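PDB 1MP9: TATA-box-binding protein from Sulfolobus acidocaldarius, which probably acts as a general transcription factor, binding the TATA box near the transcription start site and activating archaeal genes read by RNA polymerase. Local coordinates for residues Ile18-Thr23 against Pro102-Gln107; Pro48-Arg53 against Ser61-Ser66; Leu115-Asn120 against Lys177-Leu182; Lys123-Leu128 against Pro139-Arg144. All coordinates share one frame; numbering follows the deposited sequence.

How the contacts relate
The centre of contact 1 is about 13 Å from the centre of the chain and joins the two repeats of the protein, whereas those of contacts 2 to 4 lie about 20 to 21 Å out, contact 2 in the first repeat and contacts 3 and 4 in the second. Contacts 1 and 2 are antiparallel strand pairs within the same sheet, held by backbone hydrogen bonds. Contacts 3 and 4 have no hydrogen bond across them and rely on apolar side chains against helices; these two touch, with Leu182 and Leu128 packing together. Contacts 2 to 4 are largely buried, contact 1 only partly. Contacts 2 and 4 both also reach the second subunit.

Contact 1: residues Ile18-Thr23 against Pro102-Gln107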
loop_
_atom_site.group_PDB
_atom_site.type_symbol
_atom_site.label_atom_id
_atom_site.label_comp_id
_atom_site.label_asym_id
_atom_site.label_seq_id
_atom_site.Cartn_x
_atom_site.Cartn_y
_atom_site.Cartn_z
ATOM N N ILE A 18 -13.485 -8.951 6.463
ATOM C CA ILE A 18 -12.582 -9.792 7.225
ATOM C C ILE A 18 -12.340 -11.044 6.381
ATOM O O ILE A 18 -13.282 -11.598 5.810
ATOM C CB ILE A 18 -13.203 -10.217 8.558
ATOM C CG1 ILE A 18 -13.430 -8.986 9.444
ATOM C CG2 ILE A 18 -12.283 -11.263 9.248
ATOM C CD1 ILE A 18 -14.192 -9.281 10.698
ATOM N N VAL A 19 -11.088 -11.459 6.263
ATOM C CA VAL A 19 -10.795 -12.691 5.535
ATOM C C VAL A 19 -10.282 -13.624 6.613
ATOM O O VAL A 19 -9.332 -13.280 7.332
ATOM C CB VAL A 19 -9.682 -12.519 4.430
ATOM C CG1 VAL A 19 -9.433 -13.887 3.703
ATOM C CG2 VAL A 19 -10.112 -11.494 3.397
ATOM N N ALA A 20 -10.914 -14.787 6.746
ATOM C CA ALA A 20 -10.480 -15.745 7.760
ATOM C C ALA A 20 -10.383 -17.158 7.177
ATOM O O ALA A 20 -10.965 -17.464 6.137
ATOM C CB ALA A 20 -11.478 -15.752 8.982
ATOM N N THR A 21 -9.681 -18.002 7.910
ATOM C CA THR A 21 -9.460 -19.385 7.557
ATOM C C THR A 21 -10.126 -20.311 8.579
ATOM O O THR A 21 -10.109 -20.030 9.782
ATOM C CB THR A 21 -7.948 -19.660 7.524
ATOM O OG1 THR A 21 -7.435 -19.245 6.259
ATOM C CG2 THR A 21 -7.663 -21.109 7.698
ATOM N N VAL A 22 -10.734 -21.398 8.097
ATOM C CA VAL A 22 -11.354 -22.371 8.976
ATOM C C VAL A 22 -10.811 -23.713 8.542
ATOM O O VAL A 22 -11.040 -24.141 7.406
ATOM C CB VAL A 22 -12.897 -22.405 8.863
ATOM C CG1 VAL A 22 -13.461 -23.499 9.797
ATOM C CG2 VAL A 22 -13.470 -21.078 9.238
ATOM N N THR A 23 -10.078 -24.368 9.435
ATOM C CA THR A 23 -9.496 -25.654 9.095
ATOM C C THR A 23 -10.455 -26.763 9.473
ATOM O O THR A 23 -10.870 -26.867 10.627
ATOM C CB THR A 23 -8.150 -25.840 9.795
ATOM O OG1 THR A 23 -7.304 -24.720 9.488
ATOM C CG2 THR A 23 -7.470 -27.101 9.304
ATOM N N PRO A 102 -13.726 -26.949 14.607
ATOM C CA PRO A 102 -12.820 -26.279 13.673
ATOM C C PRO A 102 -12.381 -24.946 14.255
ATOM O O PRO A 102 -13.167 -24.249 14.882
ATOM C CB PRO A 102 -13.680 -26.105 12.428
ATOM C CG PRO A 102 -15.077 -25.952 13.003
ATOM C CD PRO A 102 -15.091 -27.032 14.061
ATOM N N LYS A 103 -11.122 -24.594 14.073
ATOM C CA LYS A 103 -10.655 -23.321 14.592
ATOM C C LYS A 103 -10.752 -22.283 13.482
ATOM O O LYS A 103 -10.597 -22.597 12.309
ATOM C CB LYS A 103 -9.205 -23.417 15.084
ATOM C CG LYS A 103 -9.006 -24.285 16.329
ATOM C CD LYS A 103 -7.553 -24.220 16.787
ATOM C CE LYS A 103 -7.309 -25.034 18.052
ATOM N NZ LYS A 103 -5.875 -24.974 18.483
ATOM N N ILE A 104 -10.984 -21.042 13.879
ATOM C CA ILE A 104 -11.117 -19.940 12.950
ATOM C C ILE A 104 -9.964 -18.978 13.145
ATOM O O ILE A 104 -9.791 -18.465 14.241
ATOM C CB ILE A 104 -12.412 -19.174 13.227
ATOM C CG1 ILE A 104 -13.623 -20.056 12.931
ATOM C CG2 ILE A 104 -12.451 -17.908 12.410
ATOM C CD1 ILE A 104 -14.949 -19.363 13.263
ATOM N N GLN A 105 -9.184 -18.725 12.104
ATOM C CA GLN A 105 -8.084 -17.785 12.226
ATOM C C GLN A 105 -8.246 -16.610 11.269
ATOM O O GLN A 105 -8.430 -16.785 10.057
ATOM C CB GLN A 105 -6.733 -18.469 11.955
ATOM C CG GLN A 105 -6.479 -19.662 12.861
ATOM C CD GLN A 105 -5.078 -20.254 12.730
ATOM O OE1 GLN A 105 -4.082 -19.602 13.053
ATOM N NE2 GLN A 105 -4.999 -21.503 12.268
ATOM N N ILE A 106 -8.172 -15.404 11.804
ATOM C CA ILE A 106 -8.272 -14.238 10.944
ATOM C C ILE A 106 -6.979 -14.055 10.171
ATOM O O ILE A 106 -5.881 -14.022 10.749
ATOM C CB ILE A 106 -8.574 -12.949 11.740
ATOM C CG1 ILE A 106 -9.971 -13.054 12.340
ATOM C CG2 ILE A 106 -8.491 -11.708 10.800
ATOM C CD1 ILE A 106 -10.425 -11.837 13.128
ATOM N N GLN A 107 -7.119 -13.951 8.857
ATOM C CA GLN A 107 -5.985 -13.743 7.966
ATOM C C GLN A 107 -5.766 -12.268 7.679
ATOM O O GLN A 107 -4.640 -11.832 7.604
ATOM C CB GLN A 107 -6.183 -14.483 6.634
ATOM C CG GLN A 107 -6.307 -15.985 6.810
ATOM C CD GLN A 107 -5.153 -16.527 7.618
ATOM O OE1 GLN A 107 -4.006 -16.245 7.314
ATOM N NE2 GLN A 107 -5.446 -17.296 8.662
#
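Gln107 folds back over Thr21 where strand 12-23 runs antiparallel to strand 103-114. Its CB lies 3.4 Å from Val19 O, the carbonyl that also accepts the bond from Gln107 N at 2.8 Å. With CG beside the backbone N (chi1 -61°), the chain heads along the strand, and CG comes 3.5 Å from Thr21 OG1. A bend at chi2 (-52°) carries the amide across the threonine, leaving NE2 3.6 Å from Thr21 CB. From there NE2 makes a weak hydrogen bond, 3.3 Å long, back to Gln105 O. That oxygen already takes a straighter bond from Thr21 N, and Gln105 N returns one to Thr21 O, each at 2.8 Å. Putting an alanine at Gln107 would probably uncover Thr21 and leave Gln105 O with only its backbone donor from this pair of strands. On the other face, Val22 spreads its methyls over two partners: CG1 faces Pro102 CB, while CG2 lies alongside Ile104 CG1 at 3.8 Å. The pairing is the seam between the two repeats, in the middle of the saddle-shaped sheet known from TATA-binding proteins. Beneath the apolar face runs helix 77-93, where Leu80 meets Ala20 and Val84 meets both Val22 and Ile104; strand 68-72 continues the sheet beyond strand 12-23, bonded through Val71 and Met69.

Contact 2: residues Pro48-Arg53 against Ser61-Ser66; sequences PGLIFR and SLIFKS
Leu50 and Ile63 exchange two backbone hydrogen bonds, Leu50 N to Ile63 O at 2.8 Å and Ile63 N to Leu50 O at 2.7 Å. Phe52 and Ser61 do the same at the next hydrogen-bonded pair, beyond the non-hydrogen-bonded Ile51 and Leu62, with Phe52 N reaching Ser61 O at 2.7 Å and an N-H...O angle of 174°. Past the paired strands a water takes over: it donates to Pro48 O and accepts from Lys65 N. The two strands, 50-54 and 59-63, form a beta hairpin in the first repeat, with strand 50-54 outermost in the chain's main sheet. The apolar contacts divide between its faces. Ile63 CD1 lies 4.2 Å from Phe52 CB on the face toward helix 77-93, where Leu91 touches both residues. On the other face Ile51 CG1 runs alongside Leu62 CD2 at 3.8 Å, and Leu62 also packs on Phe126 of the second subunit. Phe64 has CG beside its backbone N (chi1 -58°), which turns the ring back toward Gly49, its CE2 3.8 Å from Gly49 N; Pro48 CG meets the ring at its edge, 4.0 Å from CE2. A serine in place of Phe64 would probably bare the Gly49 backbone and open a gap at Pro48 CG.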
loop_
_atom_site.group_PDB
_atom_site.type_symbol
_atom_site.label_atom_id
_atom_site.label_comp_id
_atom_site.label_asym_id
_atom_site.label_seq_id
_atom_site.Cartn_x
_atom_site.Cartn_y
_atom_site.Cartn_z
ATOM N N PRO A 48 -9.041 -23.766 -7.980
ATOM C CA PRO A 48 -8.850 -24.979 -7.159
ATOM C C PRO A 48 -9.842 -25.259 -6.061
ATOM O O PRO A 48 -9.939 -26.407 -5.592
ATOM C CB PRO A 48 -7.437 -24.841 -6.614
ATOM C CG PRO A 48 -7.215 -23.344 -6.568
ATOM C CD PRO A 48 -7.998 -22.751 -7.717
ATOM N N GLY A 49 -10.597 -24.242 -5.655
ATOM C CA GLY A 49 -11.554 -24.461 -4.587
ATOM C C GLY A 49 -13.009 -24.473 -4.988
ATOM O O GLY A 49 -13.375 -23.948 -6.039
ATOM N N LEU A 50 -13.831 -25.096 -4.138
ATOM C CA LEU A 50 -15.270 -25.139 -4.317
ATOM C C LEU A 50 -15.757 -23.800 -3.733
ATOM O O LEU A 50 -15.351 -23.395 -2.623
ATOM C CB LEU A 50 -15.900 -26.315 -3.522
ATOM C CG LEU A 50 -17.408 -26.509 -3.704
ATOM C CD1 LEU A 50 -17.736 -28.015 -3.631
ATOM C CD2 LEU A 50 -18.187 -25.708 -2.644
ATOM N N ILE A 51 -16.640 -23.132 -4.467
ATOM C CA ILE A 51 -17.162 -21.827 -4.054
ATOM C C ILE A 51 -18.560 -21.966 -3.478
ATOM O O ILE A 51 -19.498 -22.378 -4.174
ATOM C CB ILE A 51 -17.177 -20.872 -5.258
ATOM C CG1 ILE A 51 -15.763 -20.794 -5.814
ATOM C CG2 ILE A 51 -17.744 -19.469 -4.840
ATOM C CD1 ILE A 51 -15.624 -20.144 -7.195
ATOM N N PHE A 52 -18.684 -21.632 -2.197
ATOM C CA PHE A 52 -19.936 -21.740 -1.465
ATOM C C PHE A 52 -20.368 -20.316 -1.133
ATOM O O PHE A 52 -19.691 -19.623 -0.405
ATOM C CB PHE A 52 -19.676 -22.542 -0.191
ATOM C CG PHE A 52 -20.895 -22.788 0.648
ATOM C CD1 PHE A 52 -21.396 -24.076 0.805
ATOM C CD2 PHE A 52 -21.550 -21.729 1.285
ATOM C CE1 PHE A 52 -22.527 -24.309 1.579
ATOM C CE2 PHE A 52 -22.688 -21.957 2.064
ATOM C CZ PHE A 52 -23.174 -23.242 2.210
ATOM N N ARG A 53 -21.493 -19.872 -1.677
ATOM C CA ARG A 53 -21.944 -18.507 -1.424
ATOM C C ARG A 53 -23.157 -18.465 -0.527
ATOM O O ARG A 53 -24.098 -19.243 -0.696
ATOM C CB ARG A 53 -22.278 -17.791 -2.742
ATOM C CG ARG A 53 -21.102 -17.607 -3.683
ATOM C CD ARG A 53 -21.531 -16.944 -4.992
ATOM N NE ARG A 53 -20.385 -16.499 -5.785
ATOM C CZ ARG A 53 -19.816 -17.199 -6.764
ATOM N NH1 ARG A 53 -20.281 -18.400 -7.095
ATOM N NH2 ARG A 53 -18.777 -16.694 -7.414
ATOM N N SER A 61 -17.473 -18.508 0.707
ATOM C CA SER A 61 -16.594 -19.480 1.329
ATOM C C SER A 61 -15.916 -20.246 0.215
ATOM O O SER A 61 -16.576 -20.718 -0.711
ATOM C CB SER A 61 -17.408 -20.436 2.200
ATOM O OG SER A 61 -16.537 -21.304 2.907
ATOM N N LEU A 62 -14.596 -20.336 0.271
ATOM C CA LEU A 62 -13.845 -21.087 -0.746
ATOM C C LEU A 62 -13.334 -22.311 0.002
ATOM O O LEU A 62 -12.601 -22.166 0.992
ATOM C CB LEU A 62 -12.671 -20.254 -1.272
ATOM C CG LEU A 62 -13.083 -18.856 -1.756
ATOM C CD1 LEU A 62 -11.865 -18.062 -2.130
ATOM C CD2 LEU A 62 -14.016 -18.983 -2.983
ATOM N N ILE A 63 -13.720 -23.499 -0.481
ATOM C CA ILE A 63 -13.373 -24.754 0.171
ATOM C C ILE A 63 -12.354 -25.560 -0.629
ATOM O O ILE A 63 -12.594 -25.949 -1.772
ATOM C CB ILE A 63 -14.676 -25.578 0.428
ATOM C CG1 ILE A 63 -15.626 -24.748 1.293
ATOM C CG2 ILE A 63 -14.375 -26.881 1.175
ATOM C CD1 ILE A 63 -17.044 -25.326 1.409
ATOM N N PHE A 64 -11.208 -25.805 -0.016
ATOM C CA PHE A 64 -10.149 -26.542 -0.691
ATOM C C PHE A 64 -10.056 -28.015 -0.300
ATOM O O PHE A 64 -10.533 -28.414 0.764
ATOM C CB PHE A 64 -8.815 -25.829 -0.473
ATOM C CG PHE A 64 -8.818 -24.417 -0.971
ATOM C CD1 PHE A 64 -9.289 -23.376 -0.151
ATOM C CD2 PHE A 64 -8.450 -24.130 -2.293
ATOM C CE1 PHE A 64 -9.399 -22.054 -0.651
ATOM C CE2 PHE A 64 -8.555 -22.828 -2.799
ATOM C CZ PHE A 64 -9.027 -21.794 -1.988
ATOM N N LYS A 65 -9.471 -28.824 -1.182
ATOM C CA LYS A 65 -9.326 -30.268 -0.937
ATOM C C LYS A 65 -8.637 -30.560 0.390
ATOM O O LYS A 65 -8.902 -31.569 1.016
ATOM C CB LYS A 65 -8.520 -30.929 -2.058
ATOM C CG LYS A 65 -9.188 -30.832 -3.412
ATOM C CD LYS A 65 -8.445 -31.618 -4.493
ATOM C CE LYS A 65 -7.063 -31.048 -4.757
ATOM N NZ LYS A 65 -6.427 -31.706 -5.944
ATOM N N SER A 66 -7.753 -29.676 0.820
ATOM C CA SER A 66 -7.039 -29.862 2.083
ATOM C C SER A 66 -7.927 -29.688 3.299
ATOM O O SER A 66 -7.475 -29.911 4.420
ATOM C CB SER A 66 -5.916 -28.849 2.181
ATOM O OG SER A 66 -6.481 -27.548 2.303
HETATM O O HOH W 1 -8.536 -27.475 -3.645
#

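Contact 3: residues Leu115-Asn120 against Lys177-Leu182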
loop_
_atom_site.group_PDB
_atom_site.type_symbol
_atom_site.label_atom_id
_atom_site.label_comp_id
_atom_site.label_asym_id
_atom_site.label_seq_id
_atom_site.Cartn_x
_atom_site.Cartn_y
_atom_site.Cartn_z
ATOM N N LEU A 115 -10.726 10.431 9.325
ATOM C CA LEU A 115 -10.007 11.193 10.349
ATOM C C LEU A 115 -10.733 12.493 10.646
ATOM O O LEU A 115 -10.486 13.100 11.662
ATOM C CB LEU A 115 -8.590 11.531 9.895
ATOM C CG LEU A 115 -7.648 10.346 9.688
ATOM C CD1 LEU A 115 -6.305 10.871 9.165
ATOM C CD2 LEU A 115 -7.448 9.609 10.995
ATOM N N HIS A 116 -11.618 12.919 9.749
ATOM C CA HIS A 116 -12.380 14.165 9.959
ATOM C C HIS A 116 -11.556 15.426 10.031
ATOM O O HIS A 116 -11.856 16.365 10.780
ATOM C CB HIS A 116 -13.265 14.042 11.195
ATOM C CG HIS A 116 -14.490 13.228 10.950
ATOM N ND1 HIS A 116 -15.588 13.735 10.296
ATOM C CD2 HIS A 116 -14.745 11.913 11.152
ATOM C CE1 HIS A 116 -16.470 12.769 10.100
ATOM N NE2 HIS A 116 -15.980 11.651 10.608
ATOM N N VAL A 117 -10.493 15.438 9.242
ATOM C CA VAL A 117 -9.622 16.590 9.127
ATOM C C VAL A 117 -9.092 16.459 7.730
ATOM O O VAL A 117 -9.099 15.371 7.184
ATOM C CB VAL A 117 -8.384 16.504 10.072
ATOM C CG1 VAL A 117 -8.829 16.486 11.483
ATOM C CG2 VAL A 117 -7.529 15.231 9.713
ATOM N N ILE A 118 -8.626 17.555 7.159
ATOM C CA ILE A 118 -8.017 17.510 5.851
ATOM C C ILE A 118 -6.532 17.187 6.075
ATOM O O ILE A 118 -5.939 17.683 7.018
ATOM C CB ILE A 118 -8.154 18.883 5.138
ATOM C CG1 ILE A 118 -9.566 18.983 4.538
ATOM C CG2 ILE A 118 -7.084 19.069 4.061
ATOM C CD1 ILE A 118 -9.844 20.343 3.821
ATOM N N VAL A 119 -5.946 16.362 5.209
ATOM C CA VAL A 119 -4.539 15.997 5.348
ATOM C C VAL A 119 -3.702 16.653 4.268
ATOM O O VAL A 119 -4.036 16.581 3.099
ATOM C CB VAL A 119 -4.375 14.449 5.262
ATOM C CG1 VAL A 119 -2.907 14.031 5.594
ATOM C CG2 VAL A 119 -5.363 13.797 6.255
ATOM N N ASN A 120 -2.625 17.328 4.651
ATOM C CA ASN A 120 -1.769 17.924 3.638
ATOM C C ASN A 120 -0.794 16.798 3.225
ATOM O O ASN A 120 0.222 16.568 3.888
ATOM C CB ASN A 120 -1.003 19.139 4.220
ATOM C CG ASN A 120 -0.176 19.876 3.162
ATOM O OD1 ASN A 120 0.185 19.309 2.160
ATOM N ND2 ASN A 120 0.121 21.136 3.403
ATOM N N LYS A 177 -2.441 6.198 15.759
ATOM C CA LYS A 177 -1.016 6.474 15.614
ATOM C C LYS A 177 -0.696 7.433 14.467
ATOM O O LYS A 177 0.024 8.406 14.661
ATOM C CB LYS A 177 -0.245 5.162 15.408
ATOM C CG LYS A 177 1.290 5.262 15.527
ATOM C CD LYS A 177 1.877 3.830 15.631
ATOM C CE LYS A 177 3.380 3.779 15.329
ATOM N NZ LYS A 177 3.955 2.416 15.596
ATOM N N ILE A 178 -1.221 7.181 13.271
ATOM C CA ILE A 178 -0.908 8.060 12.167
ATOM C C ILE A 178 -1.553 9.398 12.370
ATOM O O ILE A 178 -1.012 10.425 11.963
ATOM C CB ILE A 178 -1.307 7.415 10.789
ATOM C CG1 ILE A 178 -0.658 8.187 9.636
ATOM C CG2 ILE A 178 -2.781 7.356 10.639
ATOM C CD1 ILE A 178 0.829 8.068 9.586
ATOM N N PHE A 179 -2.714 9.411 13.023
ATOM C CA PHE A 179 -3.391 10.675 13.303
ATOM C C PHE A 179 -2.482 11.528 14.201
ATOM O O PHE A 179 -2.230 12.689 13.930
ATOM C CB PHE A 179 -4.725 10.444 14.047
ATOM C CG PHE A 179 -5.350 11.728 14.576
ATOM C CD1 PHE A 179 -6.014 12.598 13.715
ATOM C CD2 PHE A 179 -5.270 12.058 15.928
ATOM C CE1 PHE A 179 -6.606 13.805 14.202
ATOM C CE2 PHE A 179 -5.859 13.254 16.425
ATOM C CZ PHE A 179 -6.530 14.126 15.544
ATOM N N ASP A 180 -2.016 10.943 15.294
ATOM C CA ASP A 180 -1.148 11.652 16.224
ATOM C C ASP A 180 0.127 12.109 15.541
ATOM O O ASP A 180 0.595 13.218 15.780
ATOM C CB ASP A 180 -0.800 10.740 17.398
ATOM C CG ASP A 180 -1.969 10.523 18.321
ATOM O OD1 ASP A 180 -1.976 9.528 19.094
ATOM O OD2 ASP A 180 -2.895 11.353 18.273
ATOM N N LYS A 181 0.697 11.276 14.680
ATOM C CA LYS A 181 1.905 11.707 14.005
ATOM C C LYS A 181 1.577 12.858 13.027
ATOM O O LYS A 181 2.322 13.837 12.941
ATOM C CB LYS A 181 2.571 10.530 13.270
ATOM C CG LYS A 181 3.877 10.904 12.523
ATOM C CD LYS A 181 4.972 11.499 13.461
ATOM C CE LYS A 181 6.338 10.865 13.173
ATOM N NZ LYS A 181 7.503 11.586 13.819
ATOM N N LEU A 182 0.460 12.758 12.304
ATOM C CA LEU A 182 0.122 13.837 11.393
ATOM C C LEU A 182 -0.106 15.156 12.151
ATOM O O LEU A 182 0.279 16.226 11.667
ATOM C CB LEU A 182 -1.096 13.458 10.541
ATOM C CG LEU A 182 -0.795 12.332 9.556
ATOM C CD1 LEU A 182 -2.130 11.751 9.016
ATOM C CD2 LEU A 182 0.111 12.836 8.420
#
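Leu115, Val117 and Val119 pack the 115-120 segment, with its short strand 118-119, against helix 168-184, in the second repeat of the TATA-binding protein fold, where this long helix packs on the sheet. No hydrogen bond crosses the contact; it is made of four apolar meetings between buried side chains. Phe179 has its CG anti to the backbone N (chi1 170°), which sends the ring out from the helix toward Val117. Val117 CG1 comes up to the ring edge, near its plane, at 4.4 Å from CE1. Leu115 slips past Phe179 in the opposite direction, setting its CD2 4.2 Å from Phe179 CB. Tyr9, from the N-terminal loop, adds an edge-to-face stack to this ring. One turn along the helix Leu182 takes over, and Val188 of the short strand 188-189 touches both it and Val117. Strand 118-119 pairs with that same short strand, and just beyond it Asn120 sits at the N-cap of helix 121-127, its OD1 bonded to Lys123 N. Leu182 presents a single methyl to two partners: CD1 lies 4.3 Å from Leu115 CD1, and Val119 CG1, whose side chain crosses that of Leu182 at about a right angle, is 4.2 Å from the same atom.

Contact 4: residues Lys123-Leu128 against Pro139-Arg144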
loop_
_atom_site.group_PDB
_atom_site.type_symbol
_atom_site.label_atom_id
_atom_site.label_comp_id
_atom_site.label_asym_id
_atom_site.label_seq_id
_atom_site.Cartn_x
_atom_site.Cartn_y
_atom_site.Cartn_z
ATOM N N LYS A 123 2.902 17.840 2.214
ATOM C CA LYS A 123 3.710 18.115 3.389
ATOM C C LYS A 123 4.038 16.862 4.172
ATOM O O LYS A 123 5.186 16.687 4.602
ATOM C CB LYS A 123 3.014 19.114 4.303
ATOM C CG LYS A 123 3.861 19.536 5.497
ATOM C CD LYS A 123 3.130 20.581 6.326
ATOM C CE LYS A 123 4.009 21.064 7.493
ATOM N NZ LYS A 123 3.316 22.104 8.273
ATOM N N ALA A 124 3.036 16.003 4.377
ATOM C CA ALA A 124 3.235 14.761 5.102
ATOM C C ALA A 124 4.246 13.850 4.369
ATOM O O ALA A 124 5.063 13.158 5.010
ATOM C CB ALA A 124 1.865 14.008 5.282
ATOM N N ALA A 125 4.191 13.856 3.040
ATOM C CA ALA A 125 5.072 13.009 2.240
ATOM C C ALA A 125 6.549 13.223 2.546
ATOM O O ALA A 125 7.336 12.289 2.453
ATOM C CB ALA A 125 4.836 13.227 0.775
ATOM N N PHE A 126 6.936 14.441 2.894
ATOM C CA PHE A 126 8.330 14.675 3.188
ATOM C C PHE A 126 8.675 14.761 4.666
ATOM O O PHE A 126 9.830 14.962 5.008
ATOM C CB PHE A 126 8.801 15.918 2.448
ATOM C CG PHE A 126 8.847 15.733 0.965
ATOM C CD1 PHE A 126 8.148 16.599 0.119
ATOM C CD2 PHE A 126 9.507 14.636 0.417
ATOM C CE1 PHE A 126 8.097 16.368 -1.263
ATOM C CE2 PHE A 126 9.463 14.384 -0.973
ATOM C CZ PHE A 126 8.752 15.253 -1.814
ATOM N N LEU A 127 7.698 14.630 5.556
ATOM C CA LEU A 127 8.022 14.674 6.972
ATOM C C LEU A 127 7.798 13.312 7.652
ATOM O O LEU A 127 8.312 13.057 8.747
ATOM C CB LEU A 127 7.224 15.780 7.681
ATOM C CG LEU A 127 7.368 17.214 7.106
ATOM C CD1 LEU A 127 6.423 18.142 7.871
ATOM C CD2 LEU A 127 8.815 17.733 7.178
ATOM N N LEU A 128 7.008 12.444 7.015
ATOM C CA LEU A 128 6.782 11.117 7.553
ATOM C C LEU A 128 7.891 10.296 6.944
ATOM O O LEU A 128 8.552 10.727 6.024
ATOM C CB LEU A 128 5.455 10.510 7.064
ATOM C CG LEU A 128 4.101 11.001 7.583
ATOM C CD1 LEU A 128 2.954 10.390 6.756
ATOM C CD2 LEU A 128 3.972 10.623 9.031
ATOM N N PRO A 139 -3.724 8.635 -6.105
ATOM C CA PRO A 139 -4.114 9.884 -5.444
ATOM C C PRO A 139 -3.854 10.029 -3.944
ATOM O O PRO A 139 -3.876 11.138 -3.400
ATOM C CB PRO A 139 -5.579 10.016 -5.832
ATOM C CG PRO A 139 -6.040 8.553 -5.763
ATOM C CD PRO A 139 -4.904 7.811 -6.441
ATOM N N GLY A 140 -3.560 8.940 -3.268
ATOM C CA GLY A 140 -3.309 9.076 -1.847
ATOM C C GLY A 140 -1.853 8.850 -1.485
ATOM O O GLY A 140 -1.014 8.684 -2.375
ATOM N N LEU A 141 -1.571 8.876 -0.182
ATOM C CA LEU A 141 -0.243 8.638 0.376
ATOM C C LEU A 141 -0.287 7.203 0.919
ATOM O O LEU A 141 -1.233 6.825 1.623
ATOM C CB LEU A 141 0.033 9.617 1.525
ATOM C CG LEU A 141 1.442 9.540 2.173
ATOM C CD1 LEU A 141 1.866 10.905 2.684
ATOM C CD2 LEU A 141 1.464 8.542 3.293
ATOM N N ILE A 142 0.707 6.396 0.588
ATOM C CA ILE A 142 0.719 5.035 1.073
ATOM C C ILE A 142 1.798 4.967 2.137
ATOM O O ILE A 142 2.940 5.373 1.914
ATOM C CB ILE A 142 1.018 4.025 -0.076
ATOM C CG1 ILE A 142 -0.073 4.141 -1.139
ATOM C CG2 ILE A 142 1.086 2.581 0.476
ATOM C CD1 ILE A 142 0.153 3.262 -2.380
ATOM N N TYR A 143 1.421 4.456 3.295
ATOM C CA TYR A 143 2.339 4.356 4.419
ATOM C C TYR A 143 2.425 2.892 4.888
ATOM O O TYR A 143 1.408 2.255 5.207
ATOM C CB TYR A 143 1.830 5.249 5.560
ATOM C CG TYR A 143 2.751 5.326 6.742
ATOM C CD1 TYR A 143 3.835 6.196 6.736
ATOM C CD2 TYR A 143 2.557 4.520 7.856
ATOM C CE1 TYR A 143 4.718 6.266 7.825
ATOM C CE2 TYR A 143 3.430 4.571 8.953
ATOM C CZ TYR A 143 4.511 5.453 8.931
ATOM O OH TYR A 143 5.373 5.560 10.004
ATOM N N ARG A 144 3.627 2.347 4.870
ATOM C CA ARG A 144 3.848 0.973 5.308
ATOM C C ARG A 144 4.269 1.091 6.780
ATOM O O ARG A 144 5.377 1.564 7.100
ATOM C CB ARG A 144 4.958 0.331 4.475
ATOM C CG ARG A 144 5.156 -1.163 4.832
ATOM C CD ARG A 144 6.171 -1.826 3.917
ATOM N NE ARG A 144 6.373 -3.249 4.249
ATOM C CZ ARG A 144 6.776 -4.193 3.397
ATOM N NH1 ARG A 144 7.018 -3.915 2.107
ATOM N NH2 ARG A 144 6.986 -5.428 3.862
#
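Leu141 drives one methyl into the turn of helix 121-127 formed by Ala124 and Ala125. Its CG, anti to the backbone N (chi1 -177°), carries both methyls off strand 141-145 to the helix. There CD1 comes 4.0 Å from Ala124 CB and 3.8 Å from Ala125 N, reaching the backbone itself because the two alanines put so little in the way. Ala125 CB closes on the same methyl at 4.2 Å. The other methyl, CD2, meets Leu128 CD1, also at 4.2 Å. Leu128 is steadied from its own chain, its N giving a 2.9 Å hydrogen bond to Ala124 O, an oxygen that Leu127 N grips as well. Toward Tyr143 the fit is looser: one approach, Leu128 CD1 to ring atom CD1 at 4.3 Å, links the two, and the tyrosine remains partly exposed. The helix side turned from the strand carries Lys123, Phe126 and Leu127, all partly exposed, and there the second subunit comes in. Lys123 NZ donates to Gln46 O of that subunit, and Leu127 packs on its Phe47. In the second repeat of the TATA-binding protein fold, helix 121-127 thus packs on strand 141-145 next to helix 168-184: Ile154 and Leu152 of strand 150-154 flank Leu141 and Tyr143, while Ile178 and Leu182 of helix 168-184 close over Leu128.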